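Local structure of glutathione S-transferase (3AY8) at residues 54-59 / 69-74; 94-99 / 156-161; 100-105 / 161-166. The protein probably catalyses the transfer of glutathione to other compounds, working as a cytosolic glutathione transferase built as a homodimer. All blocks are in the same frame, centred on the assembly; numbering follows the deposited sequence.

Overall arrangement
All three contacts are buried and touch the second subunit, but they belong to different parts of the fold. Contact 1 lies in the thioredoxin-like N-terminal domain and packs a strand of the mixed sheet on helix 68-79. Its chemistry across the segments is apolar. Contacts 2 and 3 lie in the all-helical C-terminal domain and join the same pair, helix 90-120 and helix 158-173, at successive levels; they share Thr161. Contact 2 is apolar and sits at the capped start of helix 158-173. Contact 3 is closer to the chain centre and mixes apolar packing with a polar cluster round the carboxylate of Asp103. A salt bridge from Arg69 to that carboxylate ties contact 1 to contact 3.

Contact 1 of 3, residues 54-59 / 69-74; sequences CVPTLD and RAIACY
Ile71 reaches from helix 68-79 to Pro56 and Leu58. Its CD1 carries the Pro56 contact, 4.0 Å from Pro56 CG, with the two side chains crossing obliquely. The same Ile71 CD1 is 3.7 Å from Pro56 O. One atom further back, Ile71 CG1 lies 4.0 Å from Leu58 CB. Leu58 continues past Ile71 to the next turn of the helix. There its CD2 stands 3.7 Å from Tyr74 CD2, and the two side chains meet at about a right angle. Two torsions in each chain give this spread. Ile71 CG1 lies opposite its own carbonyl carbon (chi1 -69°), and a nearly extended chi2 then takes CD1 to Pro56. Leu58 has CG trans to its backbone N (chi1 -174°), and its chi2 turns CD2 to the tyrosine.

In the second shell, the Tyr74 hydroxyl is hydrogen-bonded to Asp60 and to Gln91 of the second subunit, so this ring is held at its far end too. The peptide before Pro56 is cis, as at the cis-proline turn of thioredoxin-like domains, and the chain enters strand 57-60 directly after it. That strand is paired with strands 5-8 and 63-66, and Leu65 of the latter packs on Ile71 and Tyr74. Helix 13-25 also touches Pro56, through Ser15 and Ala18, beside helix 68-79.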
loop_
_atom_site.group_PDB
_atom_site.type_symbol
_atom_site.label_atom_id
_atom_site.label_comp_id
_atom_site.label_asym_id
_atom_site.label_seq_id
_atom_site.Cartn_x
_atom_site.Cartn_y
_atom_site.Cartn_z
ATOM N N CYS A 54 6.249 6.657 14.158
ATOM C CA CYS A 54 6.314 5.928 12.891
ATOM C C CYS A 54 7.724 5.429 12.584
ATOM O O CYS A 54 8.682 6.199 12.568
ATOM C CB CYS A 54 5.759 6.768 11.736
ATOM S SG CYS A 54 3.973 7.072 11.843
ATOM N N VAL A 55 7.828 4.117 12.361
ATOM C CA VAL A 55 9.079 3.487 11.945
ATOM C C VAL A 55 8.808 2.633 10.689
ATOM O O VAL A 55 7.816 1.901 10.636
ATOM C CB VAL A 55 9.719 2.640 13.088
ATOM C CG1 VAL A 55 10.979 1.942 12.613
ATOM C CG2 VAL A 55 10.051 3.508 14.303
ATOM N N PRO A 56 9.670 2.748 9.654
ATOM C CA PRO A 56 10.866 3.573 9.542
ATOM C C PRO A 56 10.554 5.041 9.285
ATOM O O PRO A 56 9.505 5.373 8.712
ATOM C CB PRO A 56 11.596 2.972 8.347
ATOM C CG PRO A 56 10.507 2.435 7.491
ATOM C CD PRO A 56 9.410 2.002 8.408
ATOM N N THR A 57 11.452 5.905 9.744
ATOM C CA THR A 57 11.390 7.332 9.443
ATOM C C THR A 57 12.769 7.748 8.932
ATOM O O THR A 57 13.791 7.426 9.546
ATOM C CB THR A 57 11.013 8.156 10.689
ATOM O OG1 THR A 57 9.660 7.879 11.063
ATOM C CG2 THR A 57 11.175 9.672 10.452
ATOM N N LEU A 58 12.781 8.429 7.793
ATOM C CA LEU A 58 13.989 8.979 7.236
ATOM C C LEU A 58 14.083 10.470 7.599
ATOM O O LEU A 58 13.108 11.209 7.460
ATOM C CB LEU A 58 13.983 8.806 5.718
ATOM C CG LEU A 58 15.239 9.191 4.931
ATOM C CD1 LEU A 58 16.347 8.140 5.074
ATOM C CD2 LEU A 58 14.899 9.418 3.471
ATOM N N ASP A 59 15.249 10.890 8.082
ATOM C CA ASP A 59 15.567 12.318 8.218
ATOM C C ASP A 59 16.698 12.657 7.248
ATOM O O ASP A 59 17.868 12.360 7.506
ATOM C CB ASP A 59 15.958 12.661 9.660
ATOM C CG ASP A 59 16.158 14.170 9.886
ATOM O OD1 ASP A 59 16.378 14.935 8.919
ATOM O OD2 ASP A 59 16.095 14.589 11.052
ATOM N N ARG A 69 8.065 2.349 1.684
ATOM C CA ARG A 69 8.173 2.322 0.218
ATOM C C ARG A 69 8.339 3.713 -0.415
ATOM O O ARG A 69 8.992 3.838 -1.444
ATOM C CB ARG A 69 7.018 1.537 -0.409
ATOM C CG ARG A 69 6.961 0.074 0.085
ATOM C CD ARG A 69 5.551 -0.375 0.277
ATOM N NE ARG A 69 5.425 -1.566 1.126
ATOM C CZ ARG A 69 4.992 -1.574 2.385
ATOM N NH1 ARG A 69 4.643 -0.460 2.993
ATOM N NH2 ARG A 69 4.902 -2.720 3.043
ATOM N N ALA A 70 7.751 4.734 0.204
ATOM C CA ALA A 70 8.039 6.133 -0.148
ATOM C C ALA A 70 9.526 6.467 0.056
ATOM O O ALA A 70 10.155 7.103 -0.798
ATOM C CB ALA A 70 7.179 7.063 0.665
ATOM N N ILE A 71 10.074 6.027 1.189
ATOM C CA ILE A 71 11.508 6.158 1.476
ATOM C C ILE A 71 12.355 5.494 0.389
ATOM O O ILE A 71 13.263 6.120 -0.165
ATOM C CB ILE A 71 11.847 5.586 2.884
ATOM C CG1 ILE A 71 11.251 6.488 3.962
ATOM C CG2 ILE A 71 13.364 5.413 3.071
ATOM C CD1 ILE A 71 10.994 5.774 5.304
ATOM N N ALA A 72 12.034 4.238 0.066
ATOM C CA ALA A 72 12.760 3.502 -0.965
ATOM C C ALA A 72 12.798 4.236 -2.322
ATOM O O ALA A 72 13.860 4.331 -2.954
ATOM C CB ALA A 72 12.181 2.094 -1.133
ATOM N N CYS A 73 11.647 4.744 -2.759
ATOM C CA CYS A 73 11.555 5.476 -4.028
ATOM C C CYS A 73 12.298 6.820 -3.964
ATOM O O CYS A 73 12.915 7.242 -4.935
ATOM C CB CYS A 73 10.084 5.720 -4.409
ATOM S SG CYS A 73 9.140 4.211 -4.743
ATOM N N TYR A 74 12.204 7.488 -2.824
ATOM C CA TYR A 74 12.871 8.771 -2.621
ATOM C C TYR A 74 14.399 8.605 -2.637
ATOM O O TYR A 74 15.105 9.340 -3.340
ATOM C CB TYR A 74 12.420 9.396 -1.306
ATOM C CG TYR A 74 13.224 10.620 -0.935
ATOM C CD1 TYR A 74 13.014 11.836 -1.592
ATOM C CD2 TYR A 74 14.206 10.560 0.047
ATOM C CE1 TYR A 74 13.762 12.954 -1.275
ATOM C CE2 TYR A 74 14.962 11.677 0.376
ATOM C CZ TYR A 74 14.734 12.871 -0.289
ATOM O OH TYR A 74 15.459 13.997 0.029
#

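Contact 2 of 3, residues 94-99 / 156-161; sequences AVVNQR and PTIADT
Arg99 touches Ala159 with its CB, 3.7 Å from Ala159 CB, while its guanidinium leads away from helix 158-173. The contact lies in the helical C-terminal domain, at the capping box of Thr157 and Asp160 that opens this helix, a known feature of the glutathione transferase fold. Val95 CG1 lies 4.3 Å above the centre of the guanidinium, on one face. Phe144 makes a cation-pi contact with the guanidinium, and NE is hydrogen-bonded to Val151 O. The chain bends at chi2 (-55°), which turns the charged end aside.

In the capping box, Thr157 N donates over 2.8 Å to Asp160 OD2, which accepts through its anti lone pair. In return, Thr157 OG1 accepts from Ala159 N at 3.3 Å. Asp160 OD1 is taken up elsewhere, by Val151 N and Trp186 NE1.

Val96 packs against this helix start. Its CG2 meets Thr157 tip to tip, 3.9 Å from Thr157 OG1. Its CG1 touches both Ile158 CG1 and Ala159 CB, each at 4.0 Å. A valine in place of Thr157 would probably leave Ala159 N without its capping acceptor and free the first turn to fray, since only half of the box would remain.

One turn later, Thr161 OG1 donates to Ile158 O over 2.9 Å, tilted 34° from the carbonyl plane.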
loop_
_atom_site.group_PDB
_atom_site.type_symbol
_atom_site.label_atom_id
_atom_site.label_comp_id
_atom_site.label_asym_id
_atom_site.label_seq_id
_atom_site.Cartn_x
_atom_site.Cartn_y
_atom_site.Cartn_z
ATOM N N ALA A 94 6.115 2.046 -13.460
ATOM C CA ALA A 94 4.754 1.644 -13.085
ATOM C C ALA A 94 4.689 0.205 -12.580
ATOM O O ALA A 94 3.967 -0.093 -11.628
ATOM C CB ALA A 94 3.798 1.846 -14.255
ATOM N N VAL A 95 5.469 -0.678 -13.192
ATOM C CA VAL A 95 5.520 -2.057 -12.746
ATOM C C VAL A 95 6.164 -2.181 -11.365
ATOM O O VAL A 95 5.663 -2.914 -10.517
ATOM C CB VAL A 95 6.173 -2.995 -13.796
ATOM C CG1 VAL A 95 6.194 -4.426 -13.296
ATOM C CG2 VAL A 95 5.369 -2.938 -15.121
ATOM N N VAL A 96 7.257 -1.467 -11.129
ATOM C CA VAL A 96 7.866 -1.458 -9.793
ATOM C C VAL A 96 6.879 -0.872 -8.762
ATOM O O VAL A 96 6.716 -1.422 -7.685
ATOM C CB VAL A 96 9.200 -0.678 -9.775
ATOM C CG1 VAL A 96 9.708 -0.505 -8.344
ATOM C CG2 VAL A 96 10.249 -1.384 -10.645
ATOM N N ASN A 97 6.221 0.237 -9.100
ATOM C CA ASN A 97 5.245 0.854 -8.188
ATOM C C ASN A 97 4.131 -0.133 -7.863
ATOM O O ASN A 97 3.710 -0.277 -6.706
ATOM C CB ASN A 97 4.642 2.119 -8.799
ATOM C CG ASN A 97 5.591 3.315 -8.753
ATOM O OD1 ASN A 97 6.591 3.324 -8.017
ATOM N ND2 ASN A 97 5.275 4.333 -9.543
ATOM N N GLN A 98 3.698 -0.822 -8.912
ATOM C CA GLN A 98 2.659 -1.843 -8.819
ATOM C C GLN A 98 3.048 -2.924 -7.810
ATOM O O GLN A 98 2.256 -3.246 -6.918
ATOM C CB GLN A 98 2.385 -2.452 -10.201
ATOM C CG GLN A 98 1.195 -3.381 -10.294
ATOM C CD GLN A 98 1.278 -4.286 -11.521
ATOM O OE1 GLN A 98 2.103 -5.208 -11.584
ATOM N NE2 GLN A 98 0.446 -4.014 -12.500
ATOM N N ARG A 99 4.265 -3.474 -7.931
ATOM C CA ARG A 99 4.716 -4.488 -6.974
ATOM C C ARG A 99 4.851 -3.913 -5.556
ATOM O O ARG A 99 4.591 -4.614 -4.581
ATOM C CB ARG A 99 6.047 -5.146 -7.402
ATOM C CG ARG A 99 6.089 -5.679 -8.829
ATOM C CD ARG A 99 4.996 -6.658 -9.191
ATOM N NE ARG A 99 5.434 -7.525 -10.290
ATOM C CZ ARG A 99 4.687 -7.902 -11.325
ATOM N NH1 ARG A 99 3.440 -7.494 -11.444
ATOM N NH2 ARG A 99 5.199 -8.704 -12.247
ATOM N N PRO A 156 17.185 -6.913 -10.279
ATOM C CA PRO A 156 16.550 -6.570 -9.000
ATOM C C PRO A 156 16.178 -5.087 -8.920
ATOM O O PRO A 156 16.829 -4.254 -9.540
ATOM C CB PRO A 156 17.603 -6.948 -7.949
ATOM C CG PRO A 156 18.910 -7.014 -8.686
ATOM C CD PRO A 156 18.598 -7.316 -10.125
ATOM N N THR A 157 15.100 -4.774 -8.204
ATOM C CA THR A 157 14.657 -3.389 -8.054
ATOM C C THR A 157 14.303 -3.189 -6.590
ATOM O O THR A 157 14.363 -4.149 -5.810
ATOM C CB THR A 157 13.426 -3.074 -8.942
ATOM O OG1 THR A 157 12.338 -3.941 -8.583
ATOM C CG2 THR A 157 13.754 -3.270 -10.448
ATOM N N ILE A 158 13.946 -1.963 -6.205
ATOM C CA ILE A 158 13.428 -1.730 -4.861
ATOM C C ILE A 158 12.137 -2.509 -4.566
ATOM O O ILE A 158 11.776 -2.668 -3.405
ATOM C CB ILE A 158 13.238 -0.219 -4.509
ATOM C CG1 ILE A 158 12.196 0.448 -5.408
ATOM C CG2 ILE A 158 14.581 0.532 -4.535
ATOM C CD1 ILE A 158 11.844 1.873 -4.942
ATOM N N ALA A 159 11.433 -2.974 -5.596
ATOM C CA ALA A 159 10.282 -3.871 -5.355
ATOM C C ALA A 159 10.764 -5.190 -4.708
ATOM O O ALA A 159 10.109 -5.738 -3.820
ATOM C CB ALA A 159 9.524 -4.134 -6.642
ATOM N N ASP A 160 11.936 -5.668 -5.112
ATOM C CA ASP A 160 12.511 -6.875 -4.483
ATOM C C ASP A 160 12.954 -6.655 -3.050
ATOM O O ASP A 160 12.744 -7.522 -2.220
ATOM C CB ASP A 160 13.673 -7.442 -5.299
ATOM C CG ASP A 160 13.261 -7.807 -6.705
ATOM O OD1 ASP A 160 12.660 -8.896 -6.885
ATOM O OD2 ASP A 160 13.547 -7.007 -7.618
ATOM N N THR A 161 13.569 -5.513 -2.751
ATOM C CA THR A 161 13.980 -5.250 -1.369
ATOM C C THR A 161 12.776 -5.202 -0.411
ATOM O O THR A 161 12.824 -5.786 0.666
ATOM C CB THR A 161 14.891 -4.016 -1.243
ATOM O OG1 THR A 161 14.333 -2.926 -1.973
ATOM C CG2 THR A 161 16.294 -4.334 -1.820
#

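Contact 3 of 3, residues 100-105 / 161-166; sequences LYFDSA and TSIYAS
Leu100 opens the contact by laying its CD2 on Ser162, 3.5 Å from Ser162 OG. The two segments belong to the helical bundle of the glutathione transferase C-terminal domain. Segments 100-105 and 161-166 run in nearly the same direction, with a crossing angle of 25° and axes 9.5 Å apart at their closest. On its other side Leu100 touches Arg69 and Cys73 of helix 68-79, so it packs between the two domains.

Tyr101 and Ser104 face the dimer interface instead: Tyr101 stacks on Tyr101 of the second subunit, and Ser104 OG is hydrogen-bonded to Ser104 OG of that subunit. Phe102 returns to the partner helix. Ile163 CD1 comes to the edge of its ring, near the ring plane, at 4.2 Å from Phe102 CD2.

Asp103 carries the polar core of the contact. The helix widens to a pi-type turn at 103-105. The CG of Asp103 lies trans to the backbone N (chi1 -175°), which points the carboxylate across to helix 158-173. The stem packs first, with Asp103 CB 3.8 Å from Ile163 CG1. Beyond it, Ser166 OG donates over 2.6 Å to Asp103 OD1, which accepts with its syn lone pair. The other oxygen, OD2, forms a salt bridge with Arg69 NE and also accepts from a water. This buried carboxylate therefore has a partner from helix 158-173, one from the N-terminal domain and a bound water, which together should fix its rotation.

The water bridges the two helices: it donates to Asp103 OD2 at 2.8 Å and to Ser162 O at 2.7 Å.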
loop_
_atom_site.group_PDB
_atom_site.type_symbol
_atom_site.label_atom_id
_atom_site.label_comp_id
_atom_site.label_asym_id
_atom_site.label_seq_id
_atom_site.Cartn_x
_atom_site.Cartn_y
_atom_site.Cartn_z
ATOM N N LEU A 100 5.266 -2.651 -5.454
ATOM C CA LEU A 100 5.348 -1.975 -4.151
ATOM C C LEU A 100 3.977 -1.857 -3.515
ATOM O O LEU A 100 3.824 -2.156 -2.335
ATOM C CB LEU A 100 6.027 -0.595 -4.260
ATOM C CG LEU A 100 7.539 -0.623 -4.551
ATOM C CD1 LEU A 100 8.067 0.771 -4.960
ATOM C CD2 LEU A 100 8.329 -1.182 -3.347
ATOM N N TYR A 101 2.974 -1.440 -4.290
ATOM C CA TYR A 101 1.612 -1.364 -3.761
ATOM C C TYR A 101 1.060 -2.740 -3.437
ATOM O O TYR A 101 0.353 -2.894 -2.457
ATOM C CB TYR A 101 0.658 -0.573 -4.683
ATOM C CG TYR A 101 0.932 0.915 -4.612
ATOM C CD1 TYR A 101 0.614 1.658 -3.469
ATOM C CD2 TYR A 101 1.550 1.571 -5.672
ATOM C CE1 TYR A 101 0.897 3.029 -3.404
ATOM C CE2 TYR A 101 1.837 2.920 -5.606
ATOM C CZ TYR A 101 1.512 3.642 -4.479
ATOM O OH TYR A 101 1.814 4.988 -4.452
ATOM N N PHE A 102 1.423 -3.745 -4.234
ATOM C CA PHE A 102 1.118 -5.142 -3.886
ATOM C C PHE A 102 1.725 -5.528 -2.527
ATOM O O PHE A 102 1.052 -6.138 -1.703
ATOM C CB PHE A 102 1.572 -6.072 -5.019
ATOM C CG PHE A 102 1.568 -7.533 -4.663
ATOM C CD1 PHE A 102 0.416 -8.306 -4.838
ATOM C CD2 PHE A 102 2.716 -8.141 -4.165
ATOM C CE1 PHE A 102 0.422 -9.660 -4.511
ATOM C CE2 PHE A 102 2.729 -9.515 -3.842
ATOM C CZ PHE A 102 1.591 -10.267 -4.022
ATOM N N ASP A 103 2.988 -5.159 -2.284
ATOM C CA ASP A 103 3.613 -5.396 -0.984
ATOM C C ASP A 103 2.802 -4.728 0.149
ATOM O O ASP A 103 2.522 -5.348 1.176
ATOM C CB ASP A 103 5.062 -4.873 -0.958
ATOM C CG ASP A 103 5.774 -5.205 0.339
ATOM O OD1 ASP A 103 5.909 -6.409 0.653
ATOM O OD2 ASP A 103 6.190 -4.274 1.056
ATOM N N SER A 104 2.426 -3.467 -0.061
ATOM C CA SER A 104 1.806 -2.650 0.979
ATOM C C SER A 104 0.339 -2.975 1.220
ATOM O O SER A 104 -0.121 -2.896 2.357
ATOM C CB SER A 104 1.939 -1.159 0.631
ATOM O OG SER A 104 1.048 -0.802 -0.412
ATOM N N ALA A 105 -0.391 -3.321 0.155
ATOM C CA ALA A 105 -1.846 -3.530 0.238
ATOM C C ALA A 105 -2.279 -4.986 0.401
ATOM O O ALA A 105 -3.407 -5.248 0.834
ATOM C CB ALA A 105 -2.546 -2.923 -0.992
ATOM N N THR A 161 13.569 -5.513 -2.751
ATOM C CA THR A 161 13.980 -5.250 -1.369
ATOM C C THR A 161 12.776 -5.202 -0.411
ATOM O O THR A 161 12.824 -5.786 0.666
ATOM C CB THR A 161 14.891 -4.016 -1.243
ATOM O OG1 THR A 161 14.333 -2.926 -1.973
ATOM C CG2 THR A 161 16.294 -4.334 -1.820
ATOM N N SER A 162 11.687 -4.544 -0.823
ATOM C CA SER A 162 10.485 -4.463 0.014
ATOM C C SER A 162 9.800 -5.824 0.182
ATOM O O SER A 162 9.454 -6.228 1.296
ATOM C CB SER A 162 9.496 -3.443 -0.573
ATOM O OG SER A 162 9.972 -2.114 -0.365
ATOM N N ILE A 163 9.590 -6.523 -0.934
ATOM C CA ILE A 163 8.915 -7.818 -0.907
ATOM C C ILE A 163 9.785 -8.878 -0.200
ATOM O O ILE A 163 9.272 -9.719 0.522
ATOM C CB ILE A 163 8.447 -8.243 -2.330
ATOM C CG1 ILE A 163 7.390 -7.236 -2.836
ATOM C CG2 ILE A 163 7.854 -9.641 -2.323
ATOM C CD1 ILE A 163 6.876 -7.488 -4.283
ATOM N N TYR A 164 11.103 -8.790 -0.361
ATOM C CA TYR A 164 12.017 -9.634 0.411
ATOM C C TYR A 164 11.893 -9.380 1.930
ATOM O O TYR A 164 11.839 -10.332 2.722
ATOM C CB TYR A 164 13.457 -9.486 -0.105
ATOM C CG TYR A 164 14.520 -10.176 0.722
ATOM C CD1 TYR A 164 14.343 -11.492 1.176
ATOM C CD2 TYR A 164 15.725 -9.523 1.022
ATOM C CE1 TYR A 164 15.313 -12.130 1.936
ATOM C CE2 TYR A 164 16.719 -10.157 1.768
ATOM C CZ TYR A 164 16.496 -11.463 2.231
ATOM O OH TYR A 164 17.461 -12.111 2.962
ATOM N N ALA A 165 11.812 -8.115 2.336
ATOM C CA ALA A 165 11.635 -7.790 3.757
ATOM C C ALA A 165 10.349 -8.409 4.308
ATOM O O ALA A 165 10.330 -8.961 5.423
ATOM C CB ALA A 165 11.650 -6.268 3.979
ATOM N N SER A 166 9.280 -8.333 3.516
ATOM C CA SER A 166 8.006 -8.941 3.892
ATOM C C SER A 166 8.100 -10.477 3.969
ATOM O O SER A 166 7.778 -11.078 5.009
ATOM C CB SER A 166 6.915 -8.524 2.902
ATOM O OG SER A 166 6.600 -7.143 3.034
HETATM O O HOH W 1 8.387 -4.224 2.745
#